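Local coordinates for uncharacterized protein (Tetranychus urticae, PDB 5UK3) that probably catalyses the reaction of cyanate with bicarbonate to give ammonia and carbon dioxide, at residues D129-V134 with R145-F150. Sequence-based numbering, arbitrary orientation.
Sequences DCKIDV and RIDGKF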
loop_
_atom_site.group_PDB
_atom_site.type_symbol
_atom_site.label_atom_id
_atom_site.label_comp_id
_atom_site.label_asym_id
_atom_site.label_seq_id
_atom_site.Cartn_x
_atom_site.Cartn_y
_atom_site.Cartn_z
ATOM N N ASP I 129 13.827 -25.777 -6.875
ATOM C CA ASP I 129 14.608 -26.664 -7.726
ATOM C C ASP I 129 14.678 -26.028 -9.121
ATOM O O ASP I 129 13.863 -26.306 -9.994
ATOM C CB ASP I 129 13.959 -28.058 -7.786
ATOM C CG ASP I 129 14.789 -29.086 -8.596
ATOM O OD1 ASP I 129 15.866 -28.720 -9.107
ATOM O OD2 ASP I 129 14.336 -30.249 -8.725
ATOM N N CYS I 130 15.673 -25.195 -9.318
ATOM C CA CYS I 130 15.707 -24.316 -10.463
ATOM C C CYS I 130 17.143 -23.942 -10.832
ATOM O O CYS I 130 17.890 -23.513 -9.951
ATOM C CB CYS I 130 14.915 -23.070 -10.105
ATOM S SG CYS I 130 14.341 -22.164 -11.542
ATOM N N LYS I 131 17.524 -24.090 -12.091
ATOM C CA LYS I 131 18.859 -23.748 -12.556
ATOM C C LYS I 131 18.782 -22.582 -13.506
ATOM O O LYS I 131 18.334 -22.731 -14.643
ATOM C CB LYS I 131 19.518 -24.902 -13.311
ATOM C CG LYS I 131 19.677 -26.162 -12.523
ATOM C CD LYS I 131 20.120 -27.339 -13.394
ATOM C CE LYS I 131 20.043 -28.664 -12.612
ATOM N NZ LYS I 131 19.054 -29.657 -13.160
ATOM N N ILE I 132 19.262 -21.430 -13.078
ATOM C CA ILE I 132 19.370 -20.277 -13.941
ATOM C C ILE I 132 20.711 -20.350 -14.643
ATOM O O ILE I 132 21.671 -20.860 -14.116
ATOM C CB ILE I 132 19.338 -18.935 -13.193
ATOM C CG1 ILE I 132 18.321 -18.895 -12.041
ATOM C CG2 ILE I 132 19.082 -17.775 -14.150
ATOM C CD1 ILE I 132 16.942 -19.213 -12.484
ATOM N N ASP I 133 20.749 -19.830 -15.856
ATOM C CA ASP I 133 21.967 -19.681 -16.616
ATOM C C ASP I 133 21.881 -18.380 -17.378
ATOM O O ASP I 133 20.782 -18.008 -17.813
ATOM C CB ASP I 133 22.050 -20.843 -17.572
ATOM C CG ASP I 133 23.290 -20.810 -18.403
ATOM O OD1 ASP I 133 24.393 -20.944 -17.800
ATOM O OD2 ASP I 133 23.171 -20.664 -19.657
ATOM N N VAL I 134 22.969 -17.639 -17.507
ATOM C CA VAL I 134 22.908 -16.330 -18.177
ATOM C C VAL I 134 24.148 -16.081 -18.952
ATOM O O VAL I 134 25.200 -16.397 -18.522
ATOM C CB VAL I 134 22.595 -15.177 -17.208
ATOM C CG1 VAL I 134 23.644 -14.992 -16.173
ATOM C CG2 VAL I 134 22.404 -13.875 -17.963
ATOM N N ARG I 145 18.444 -18.418 -19.359
ATOM C CA ARG I 145 17.780 -19.723 -19.443
ATOM C C ARG I 145 17.419 -20.205 -18.061
ATOM O O ARG I 145 18.261 -20.291 -17.211
ATOM C CB ARG I 145 18.717 -20.718 -20.104
ATOM C CG ARG I 145 18.208 -22.137 -20.209
ATOM C CD ARG I 145 19.228 -22.989 -20.965
ATOM N NE ARG I 145 18.710 -24.289 -21.423
ATOM C CZ ARG I 145 18.496 -25.351 -20.649
ATOM N NH1 ARG I 145 18.752 -25.328 -19.328
ATOM N NH2 ARG I 145 18.023 -26.464 -21.180
ATOM N N ILE I 146 16.156 -20.500 -17.844
ATOM C CA ILE I 146 15.660 -20.932 -16.547
ATOM C C ILE I 146 15.148 -22.362 -16.687
ATOM O O ILE I 146 14.332 -22.624 -17.559
ATOM C CB ILE I 146 14.536 -20.001 -16.058
ATOM C CG1 ILE I 146 15.062 -18.570 -15.934
ATOM C CG2 ILE I 146 13.998 -20.490 -14.724
ATOM C CD1 ILE I 146 14.005 -17.539 -15.603
ATOM N N ASP I 147 15.573 -23.260 -15.800
ATOM C CA ASP I 147 15.276 -24.703 -15.917
ATOM C C ASP I 147 14.727 -25.210 -14.580
ATOM O O ASP I 147 15.476 -25.487 -13.660
ATOM C CB ASP I 147 16.560 -25.439 -16.331
ATOM C CG ASP I 147 16.430 -26.973 -16.301
ATOM O OD1 ASP I 147 15.329 -27.477 -15.977
ATOM O OD2 ASP I 147 17.444 -27.684 -16.588
ATOM N N GLY I 148 13.414 -25.343 -14.496
ATOM C CA GLY I 148 12.741 -25.609 -13.247
ATOM C C GLY I 148 11.945 -26.888 -13.248
ATOM O O GLY I 148 11.496 -27.327 -14.275
ATOM N N LYS I 149 11.751 -27.464 -12.064
ATOM C CA LYS I 149 10.913 -28.619 -11.934
ATOM C C LYS I 149 9.462 -28.172 -12.056
ATOM O O LYS I 149 9.060 -27.188 -11.454
ATOM C CB LYS I 149 11.139 -29.325 -10.581
ATOM C CG LYS I 149 10.208 -30.503 -10.351
ATOM C CD LYS I 149 10.723 -31.491 -9.316
ATOM C CE LYS I 149 10.451 -32.941 -9.764
ATOM N NZ LYS I 149 11.018 -33.931 -8.788
ATOM N N PHE I 150 8.676 -28.953 -12.780
ATOM C CA PHE I 150 7.259 -28.809 -12.793
ATOM C C PHE I 150 6.682 -29.618 -11.632
ATOM O O PHE I 150 6.957 -30.804 -11.512
ATOM C CB PHE I 150 6.698 -29.334 -14.112
ATOM C CG PHE I 150 5.209 -29.279 -14.184
ATOM C CD1 PHE I 150 4.566 -28.047 -14.292
ATOM C CD2 PHE I 150 4.466 -30.444 -14.070
ATOM C CE1 PHE I 150 3.211 -27.967 -14.298
ATOM C CE2 PHE I 150 3.112 -30.380 -14.081
ATOM C CZ PHE I 150 2.472 -29.139 -14.207
#
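Lys131 and Asp147 face each other as a hydrogen-bonded antiparallel pair, each backbone N-H given to the other's carbonyl. Lys131 N to Asp147 O is the straighter bond, 2.9 Å, although the donor sits above the carbonyl plane; the return bond from Asp147 N to Lys131 O is weak, bent to 134°. Asp133 and Arg145 repeat the exchange: Arg145 N reaches Asp133 O at 2.8 Å, and Asp133 N meets Arg145 O in the carbonyl plane. A fifth bond, Lys149 N to Asp129 O at 3.2 Å, comes in nearly head-on to the carbonyl where the chain turns a corner at Asp129.

Between these rungs Cys130 and Ile146 share a buried face. Cys130 SG, swung anti to its own N (chi1 -159°), lies 3.6 Å from Ile146 CG2, and Ile132 CD1 touches the same methyl at 3.9 Å; Leu104 of a second subunit packs on both isoleucines.

On the other face the Lys131 and Asp147 side chains run side by side, but Lys131 NZ stops 4.3 Å from Asp147 OD2, too far for a salt bridge. That oxygen has a long one to Arg145 NH1, 3.8 Å away, while Asp147 OD1 pairs with Arg141 of the second subunit. Backbone pairing thus closes this hairpin of the cyanase C-terminal domain and, through residues 145-149, carries the sheet into that subunit, where Asp129 and Asp147 add salt bridges to Arg141.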